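Local coordinates for tyrosine-protein phosphatase non-receptor type 18 (Homo sapiens, PDB 2OC3), which removes phosphate from phosphotyrosine in proteins, acting on autophosphorylated tyrosine kinases, with this chain forming its catalytic domain, at residues A[109-113]-A[114-118]; A[143-146]-A[147-150]; A[286-289]-A[290-294]. All blocks are in the same frame, centred on the assembly; numbering follows the deposited sequence.

Interaction 1: residues A[109-113]-A[114-118]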
loop_
_atom_site.group_PDB
_atom_site.type_symbol
_atom_site.label_atom_id
_atom_site.label_comp_id
_atom_site.label_asym_id
_atom_site.label_seq_id
_atom_site.Cartn_x
_atom_site.Cartn_y
_atom_site.Cartn_z
ATOM N N GLN A 109 -4.036 -6.264 1.272
ATOM C CA GLN A 109 -5.075 -6.400 0.240
ATOM C C GLN A 109 -6.323 -5.584 0.597
ATOM O O GLN A 109 -6.554 -5.176 1.735
ATOM C CB GLN A 109 -5.455 -7.878 0.119
ATOM C CG GLN A 109 -6.252 -8.442 1.268
ATOM C CD GLN A 109 -6.618 -9.911 1.132
ATOM O OE1 GLN A 109 -6.090 -10.651 0.297
ATOM N NE2 GLN A 109 -7.515 -10.332 2.019
ATOM N N GLY A 110 -7.217 -5.422 -0.380
ATOM C CA GLY A 110 -8.529 -4.837 -0.098
ATOM C C GLY A 110 -9.318 -5.862 0.708
ATOM O O GLY A 110 -9.457 -7.016 0.291
ATOM N N PRO A 111 -9.830 -5.457 1.893
ATOM C CA PRO A 111 -10.472 -6.447 2.744
ATOM C C PRO A 111 -11.717 -7.102 2.138
ATOM O O PRO A 111 -12.424 -6.491 1.306
ATOM C CB PRO A 111 -10.792 -5.660 4.005
ATOM C CG PRO A 111 -10.815 -4.272 3.591
ATOM C CD PRO A 111 -9.793 -4.131 2.523
ATOM N N LEU A 112 -11.949 -8.349 2.562
ATOM C CA LEU A 112 -13.132 -9.116 2.196
ATOM C C LEU A 112 -14.203 -8.913 3.256
ATOM O O LEU A 112 -13.912 -8.421 4.351
ATOM C CB LEU A 112 -12.731 -10.602 2.170
ATOM C CG LEU A 112 -11.691 -10.978 1.120
ATOM C CD1 LEU A 112 -10.991 -12.280 1.517
ATOM C CD2 LEU A 112 -12.320 -11.173 -0.224
ATOM N N PRO A 113 -15.449 -9.349 2.989
ATOM C CA PRO A 113 -16.454 -9.169 4.033
ATOM C C PRO A 113 -16.045 -9.741 5.405
ATOM O O PRO A 113 -16.205 -9.083 6.450
ATOM C CB PRO A 113 -17.702 -9.878 3.446
ATOM C CG PRO A 113 -17.504 -9.815 2.009
ATOM C CD PRO A 113 -16.011 -9.967 1.781
ATOM N N HIS A 114 -15.429 -10.915 5.360
ATOM C CA HIS A 114 -14.980 -11.585 6.567
ATOM C C HIS A 114 -13.574 -11.212 7.037
ATOM O O HIS A 114 -13.106 -11.788 8.035
ATOM C CB HIS A 114 -15.064 -13.099 6.408
ATOM C CG HIS A 114 -14.416 -13.615 5.172
ATOM N ND1 HIS A 114 -14.951 -13.421 3.913
ATOM C CD2 HIS A 114 -13.261 -14.298 4.990
ATOM C CE1 HIS A 114 -14.159 -13.980 3.015
ATOM N NE2 HIS A 114 -13.126 -14.514 3.643
ATOM N N THR A 115 -12.894 -10.274 6.358
ATOM C CA THR A 115 -11.642 -9.735 6.912
ATOM C C THR A 115 -11.702 -8.225 7.248
ATOM O O THR A 115 -10.695 -7.640 7.631
ATOM C CB THR A 115 -10.419 -10.032 6.073
ATOM O OG1 THR A 115 -10.445 -9.243 4.878
ATOM C CG2 THR A 115 -10.311 -11.524 5.741
ATOM N N LEU A 116 -12.885 -7.617 7.166
ATOM C CA LEU A 116 -13.071 -6.205 7.554
ATOM C C LEU A 116 -12.588 -5.943 8.970
ATOM O O LEU A 116 -11.908 -4.971 9.263
ATOM C CB LEU A 116 -14.537 -5.789 7.455
ATOM C CG LEU A 116 -15.114 -5.549 6.067
ATOM C CD1 LEU A 116 -16.582 -5.098 6.219
ATOM C CD2 LEU A 116 -14.350 -4.471 5.293
ATOM N N LEU A 117 -12.965 -6.829 9.880
ATOM C CA LEU A 117 -12.570 -6.683 11.272
ATOM C C LEU A 117 -11.034 -6.746 11.374
ATOM O O LEU A 117 -10.396 -5.977 12.144
ATOM C CB LEU A 117 -13.258 -7.751 12.170
ATOM C CG LEU A 117 -12.775 -7.824 13.610
ATOM C CD1 LEU A 117 -12.955 -6.480 14.296
ATOM C CD2 LEU A 117 -13.564 -8.902 14.350
ATOM N N ASP A 118 -10.415 -7.677 10.638
ATOM C CA ASP A 118 -8.958 -7.790 10.676
ATOM C C ASP A 118 -8.238 -6.549 10.137
ATOM O O ASP A 118 -7.203 -6.116 10.648
ATOM C CB ASP A 118 -8.511 -9.043 9.958
ATOM C CG ASP A 118 -9.016 -10.324 10.624
ATOM O OD1 ASP A 118 -9.243 -10.308 11.864
ATOM O OD2 ASP A 118 -9.159 -11.330 9.879
HETATM O O HOH W 1 -7.796 -8.658 4.435
HETATM O O HOH W 2 -15.029 -8.900 9.280
#

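Interaction 2: residues A[143-146]-A[147-150]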
loop_
_atom_site.group_PDB
_atom_site.type_symbol
_atom_site.label_atom_id
_atom_site.label_comp_id
_atom_site.label_asym_id
_atom_site.label_seq_id
_atom_site.Cartn_x
_atom_site.Cartn_y
_atom_site.Cartn_z
ATOM N N LYS A 143 -15.890 -7.377 -8.192
ATOM C CA LYS A 143 -15.627 -6.889 -6.835
ATOM C C LYS A 143 -14.131 -6.956 -6.535
ATOM O O LYS A 143 -13.454 -7.992 -6.733
ATOM C CB LYS A 143 -16.385 -7.700 -5.777
ATOM C CG LYS A 143 -16.481 -7.035 -4.395
ATOM C CD LYS A 143 -17.437 -5.855 -4.413
ATOM C CE LYS A 143 -17.460 -5.048 -3.139
ATOM N NZ LYS A 143 -18.587 -5.451 -2.246
ATOM N N ARG A 144 -13.597 -5.823 -6.094
ATOM C CA ARG A 144 -12.169 -5.682 -5.843
ATOM C C ARG A 144 -11.839 -5.302 -4.389
ATOM O O ARG A 144 -10.708 -5.553 -3.929
ATOM C CB ARG A 144 -11.588 -4.635 -6.805
ATOM C CG ARG A 144 -11.584 -5.094 -8.251
ATOM C CD ARG A 144 -10.642 -6.282 -8.487
ATOM N NE ARG A 144 -10.581 -6.611 -9.921
ATOM C CZ ARG A 144 -10.325 -7.824 -10.412
ATOM N NH1 ARG A 144 -10.135 -8.883 -9.630
ATOM N NH2 ARG A 144 -10.302 -7.974 -11.723
ATOM N N CYS A 145 -12.786 -4.726 -3.664
ATOM C CA CYS A 145 -12.577 -4.365 -2.275
ATOM C C CYS A 145 -13.901 -4.137 -1.606
ATOM O O CYS A 145 -14.738 -3.416 -2.185
ATOM C CB CYS A 145 -11.752 -3.075 -2.209
ATOM S SG CYS A 145 -11.220 -2.554 -0.546
ATOM N N GLU A 146 -14.066 -4.646 -0.380
ATOM C CA GLU A 146 -15.228 -4.260 0.407
ATOM C C GLU A 146 -15.126 -2.845 0.953
ATOM O O GLU A 146 -14.033 -2.393 1.340
ATOM C CB GLU A 146 -15.457 -5.249 1.537
ATOM C CG GLU A 146 -15.798 -6.615 1.044
ATOM C CD GLU A 146 -17.087 -6.647 0.224
ATOM O OE1 GLU A 146 -18.118 -6.167 0.750
ATOM O OE2 GLU A 146 -17.045 -7.067 -0.937
ATOM N N ARG A 147 -16.254 -2.156 1.048
ATOM C CA ARG A 147 -16.299 -0.853 1.689
ATOM C C ARG A 147 -16.069 -1.067 3.180
ATOM O O ARG A 147 -16.825 -1.792 3.859
ATOM C CB ARG A 147 -17.642 -0.167 1.460
ATOM C CG ARG A 147 -17.761 1.087 2.277
ATOM C CD ARG A 147 -18.887 1.959 1.804
ATOM N NE ARG A 147 -20.198 1.333 1.967
ATOM C CZ ARG A 147 -20.894 1.317 3.105
ATOM N NH1 ARG A 147 -20.401 1.830 4.236
ATOM N NH2 ARG A 147 -22.104 0.744 3.137
ATOM N N TYR A 148 -15.038 -0.412 3.701
ATOM C CA TYR A 148 -14.713 -0.437 5.120
ATOM C C TYR A 148 -14.880 0.891 5.806
ATOM O O TYR A 148 -14.649 0.991 7.018
ATOM C CB TYR A 148 -13.302 -0.949 5.290
ATOM C CG TYR A 148 -12.256 -0.165 4.507
ATOM C CD1 TYR A 148 -11.713 1.031 5.016
ATOM C CD2 TYR A 148 -11.749 -0.651 3.296
ATOM C CE1 TYR A 148 -10.762 1.745 4.348
ATOM C CE2 TYR A 148 -10.780 0.100 2.584
ATOM C CZ TYR A 148 -10.271 1.276 3.137
ATOM O OH TYR A 148 -9.285 1.972 2.503
ATOM N N TRP A 149 -15.238 1.914 5.044
ATOM C CA TRP A 149 -15.494 3.276 5.537
ATOM C C TRP A 149 -17.004 3.492 5.632
ATOM O O TRP A 149 -17.799 2.785 5.000
ATOM C CB TRP A 149 -14.838 4.299 4.616
ATOM C CG TRP A 149 -15.328 4.253 3.210
ATOM C CD1 TRP A 149 -16.354 4.958 2.695
ATOM C CD2 TRP A 149 -14.826 3.421 2.127
ATOM N NE1 TRP A 149 -16.554 4.629 1.382
ATOM C CE2 TRP A 149 -15.631 3.684 1.008
ATOM C CE3 TRP A 149 -13.787 2.482 1.997
ATOM C CZ2 TRP A 149 -15.421 3.095 -0.211
ATOM C CZ3 TRP A 149 -13.605 1.862 0.770
ATOM C CH2 TRP A 149 -14.434 2.149 -0.311
ATOM N N ALA A 150 -17.377 4.482 6.441
ATOM C CA ALA A 150 -18.771 4.817 6.699
ATOM C C ALA A 150 -19.242 5.782 5.644
ATOM O O ALA A 150 -18.449 6.433 4.956
ATOM C CB ALA A 150 -18.917 5.431 8.078
HETATM O O HOH W 3 -18.684 -3.349 -0.256
#

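Interaction 3: residues A[286-289]-A[290-294]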
loop_
_atom_site.group_PDB
_atom_site.type_symbol
_atom_site.label_atom_id
_atom_site.label_comp_id
_atom_site.label_asym_id
_atom_site.label_seq_id
_atom_site.Cartn_x
_atom_site.Cartn_y
_atom_site.Cartn_z
ATOM N N ARG A 286 7.141 1.724 -15.842
ATOM C CA ARG A 286 7.340 2.919 -16.677
ATOM C C ARG A 286 6.646 4.131 -16.020
ATOM O O ARG A 286 7.220 5.234 -15.987
ATOM C CB ARG A 286 6.811 2.699 -18.090
ATOM C CG ARG A 286 7.622 1.784 -18.970
ATOM C CD ARG A 286 7.006 1.697 -20.402
ATOM N NE ARG A 286 7.766 0.766 -21.251
ATOM C CZ ARG A 286 8.932 1.051 -21.825
ATOM N NH1 ARG A 286 9.486 2.252 -21.675
ATOM N NH2 ARG A 286 9.551 0.127 -22.563
ATOM N N PHE A 287 5.417 3.940 -15.523
ATOM C CA PHE A 287 4.675 5.010 -14.822
ATOM C C PHE A 287 5.456 5.525 -13.602
ATOM O O PHE A 287 5.530 6.756 -13.338
ATOM C CB PHE A 287 3.325 4.493 -14.417
ATOM C CG PHE A 287 2.434 5.510 -13.739
ATOM C CD1 PHE A 287 1.978 6.623 -14.417
ATOM C CD2 PHE A 287 1.953 5.280 -12.464
ATOM C CE1 PHE A 287 1.115 7.500 -13.791
ATOM C CE2 PHE A 287 1.075 6.166 -11.860
ATOM C CZ PHE A 287 0.677 7.268 -12.532
ATOM N N LEU A 288 6.060 4.600 -12.857
ATOM C CA LEU A 288 6.876 4.955 -11.722
ATOM C C LEU A 288 8.080 5.796 -12.180
ATOM O O LEU A 288 8.407 6.822 -11.559
ATOM C CB LEU A 288 7.293 3.639 -11.021
ATOM C CG LEU A 288 8.260 3.743 -9.862
ATOM C CD1 LEU A 288 7.627 4.521 -8.655
ATOM C CD2 LEU A 288 8.702 2.323 -9.464
ATOM N N TYR A 289 8.765 5.388 -13.246
ATOM C CA TYR A 289 9.813 6.189 -13.845
ATOM C C TYR A 289 9.370 7.586 -14.230
ATOM O O TYR A 289 10.055 8.540 -13.923
ATOM C CB TYR A 289 10.464 5.488 -15.054
ATOM C CG TYR A 289 11.814 4.884 -14.745
ATOM C CD1 TYR A 289 11.909 3.571 -14.308
ATOM C CD2 TYR A 289 12.980 5.626 -14.849
ATOM C CE1 TYR A 289 13.120 3.002 -14.002
ATOM C CE2 TYR A 289 14.237 5.045 -14.564
ATOM C CZ TYR A 289 14.280 3.726 -14.130
ATOM O OH TYR A 289 15.463 3.094 -13.813
ATOM N N HIS A 290 8.203 7.700 -14.850
ATOM C CA HIS A 290 7.643 8.988 -15.247
ATOM C C HIS A 290 7.433 9.878 -14.009
ATOM O O HIS A 290 7.771 11.084 -13.997
ATOM C CB HIS A 290 6.303 8.757 -15.948
ATOM C CG HIS A 290 5.695 9.972 -16.586
ATOM N ND1 HIS A 290 6.246 11.235 -16.520
ATOM C CD2 HIS A 290 4.557 10.097 -17.306
ATOM C CE1 HIS A 290 5.479 12.082 -17.187
ATOM N NE2 HIS A 290 4.446 11.418 -17.671
ATOM N N THR A 291 6.888 9.275 -12.951
ATOM C CA THR A 291 6.584 9.972 -11.707
ATOM C C THR A 291 7.854 10.483 -11.046
ATOM O O THR A 291 7.913 11.646 -10.607
ATOM C CB THR A 291 5.809 9.066 -10.720
ATOM O OG1 THR A 291 4.632 8.536 -11.366
ATOM C CG2 THR A 291 5.400 9.839 -9.486
ATOM N N VAL A 292 8.874 9.629 -10.972
ATOM C CA VAL A 292 10.128 9.998 -10.329
ATOM C C VAL A 292 10.849 11.099 -11.136
ATOM O O VAL A 292 11.338 12.060 -10.542
ATOM C CB VAL A 292 11.012 8.746 -10.092
ATOM C CG1 VAL A 292 12.409 9.142 -9.656
ATOM C CG2 VAL A 292 10.338 7.829 -9.030
ATOM N N ALA A 293 10.873 10.970 -12.460
ATOM C CA ALA A 293 11.462 12.002 -13.340
ATOM C C ALA A 293 10.784 13.349 -13.102
ATOM O O ALA A 293 11.460 14.386 -12.987
ATOM C CB ALA A 293 11.351 11.578 -14.816
ATOM N N GLN A 294 9.455 13.333 -12.981
ATOM C CA GLN A 294 8.698 14.559 -12.732
ATOM C C GLN A 294 9.041 15.162 -11.370
ATOM O O GLN A 294 9.223 16.385 -11.245
ATOM C CB GLN A 294 7.215 14.312 -12.859
ATOM C CG GLN A 294 6.398 15.450 -12.359
ATOM C CD GLN A 294 4.996 15.423 -12.852
ATOM O OE1 GLN A 294 4.698 14.825 -13.895
ATOM N NE2 GLN A 294 4.109 16.089 -12.110
#

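Interaction 1: residues A[109-113]-A[114-118]
Leu112 and Thr115 close a tight turn, their CA atoms 5.0 Å apart, where the loop after strand 103-108 enters helix 116-125. Thr115 N donates to Leu112 O at 2.9 Å. With Pro113 and His114 at the corners, this is a type I beta turn. A second bond runs the other way: Leu112 N donates to Thr115 OG1, also at 2.9 Å, with an N-H...O angle of 156°. OG1 sits between its own backbone N and carbonyl carbon (chi1 72°), and this turns it back to the incoming loop. Thr115 holds the N-cap position, but its hydroxyl makes no capping bond. A water 2.7 Å from Thr115 OG1 accepts a bond from Gln109 NE2. The amide of Gln109 is further held by Lys63 O and Arg65 N.

Leu112 CB lies over one face of the exposed His114 ring, 4.1 Å from its centroid and offset toward the rim. This is a CH-pi contact, and His114 NE2 bonds to Arg62 O. Pro111 CG meets Leu116 CD2 at 3.9 Å, the two side chains crossing at about a right angle.

The buried threonine hydroxyl thus has at least two polar partners and ties the helix start to the loop. Through the water it reaches Gln109, whose side chain is about 5 Å from Gly236 of the probable substrate-binding loop.

Interaction 2: residues A[143-146]-A[147-150]
Lys143 NZ is gripped twice: by Glu146 OE2 at 2.6 Å, in a salt bridge, and by a water at 2.9 Å. The water also accepts from Arg147 N at 3.0 Å, bridging the lysine to that backbone. The ammonium meets OE2 from above the carboxylate plane, and the Glu146 chain bends at chi2 (-61°) to bring the carboxylate there.

Cys145 SG lies at the edge of the Tyr148 ring, near its plane, 4.1 Å from CE2. This is a sulfur-aromatic contact. The tyrosine ring is covered on one face by Trp149 CE3, which stands 3.7 Å above its centre. Tyr148 CD1 in turn lies in the indole plane, so the indole edge meets the tyrosine face. Arg147 CG rests 3.6 Å above one indole face. A bend at chi3 (64°) then folds the guanidinium back, and NH1 donates to Trp149 O at 2.9 Å, in the carbonyl plane.

Cys145, Tyr148 and Trp149 fit the CxxYW core of the KCxxYWP motif of classical tyrosine phosphatases, with Arg144 and Ala150 at its ends. Tyr148 OH bonds to His232, which directly precedes the predicted nucleophile Cys233, and to Gln193. Arg144 O bonds to Ser234 OG. No direct hydrogen bond joins the two segments; the sulfur and the water do. The His232 bond is consistent with a second-shell role in placing the signature loop.

Interaction 3: residues A[286-289]-A[290-294]
Three residues carry much of this turn-to-turn contact: His290, Tyr289 and Thr291. All lie within helix 282-296, and the contact is local.

His290 N donates to Arg286 O at 2.9 Å. Its CB packs against Phe287 O at 3.4 Å. With CG anti to the backbone N (chi1 -172°), the imidazole leads away from the preceding turn and touches Pro208. The end of the Arg286 side chain leads away from 290-294 and forms a salt bridge with Glu282.

Tyr289 takes part chiefly through its backbone. Its carbonyl oxygen accepts from Ala293 N at 3.0 Å, and Ala293 CB also rests against that oxygen. The ring turns away from the next turn. It meets Tyr285 edge-to-face, its OH bonds to Glu33 of helix 29-47, and its side chain packs on Leu264.

Thr291 is held more elaborately. Its N and its OG1 both donate to Phe287 O, at 2.9 Å and 2.8 Å, and they come from opposite faces of the carbonyl plane. OG1 stands beside its own backbone N, anti to the carbonyl carbon (chi1 -54°), and so can reach back one turn. It also lies over the centre of the Phe287 ring, 4.2 Å above the plane. The buried hydroxyl is thus satisfied by the helix itself.

Val292 continues the pattern. Its N donates to Leu288 O, while CG2 comes within 4.3 Å of Leu288 CD1. Leu288, Thr291 and Val292 pack on helix 238-254; Phe287 and Thr291 meet Met211 of helix 209-222.

The i to i+4 bonds, with a threonine hydroxyl returned to the carbonyl four residues earlier, are typical of an alpha helix, here one with a face packed in the core: the C-terminal helix of the tyrosine phosphatase domain.

In the fold
The three contacts follow one another along the chain, all within the single catalytic domain. Interactions 1 and 2 are neighbours, with centres 8 Å apart. They meet where Pro111 O probably accepts a hydrogen bond from Glu146 N at 3.0 Å, and where Gly110 CA packs on Cys145 SG. Both touch the signature loop, interaction 1 through a backbone bond of Gly110 with Ser234, beside the predicted nucleophile Cys233. Interaction 3 is remote, its centre 31 Å from that of interaction 1 and 29 Å from that of interaction 2. It lies in the last helix, packed on helix 238-254, which begins in the same signature loop. Separate parts of the chain thus pack on that loop and on the helix that follows it.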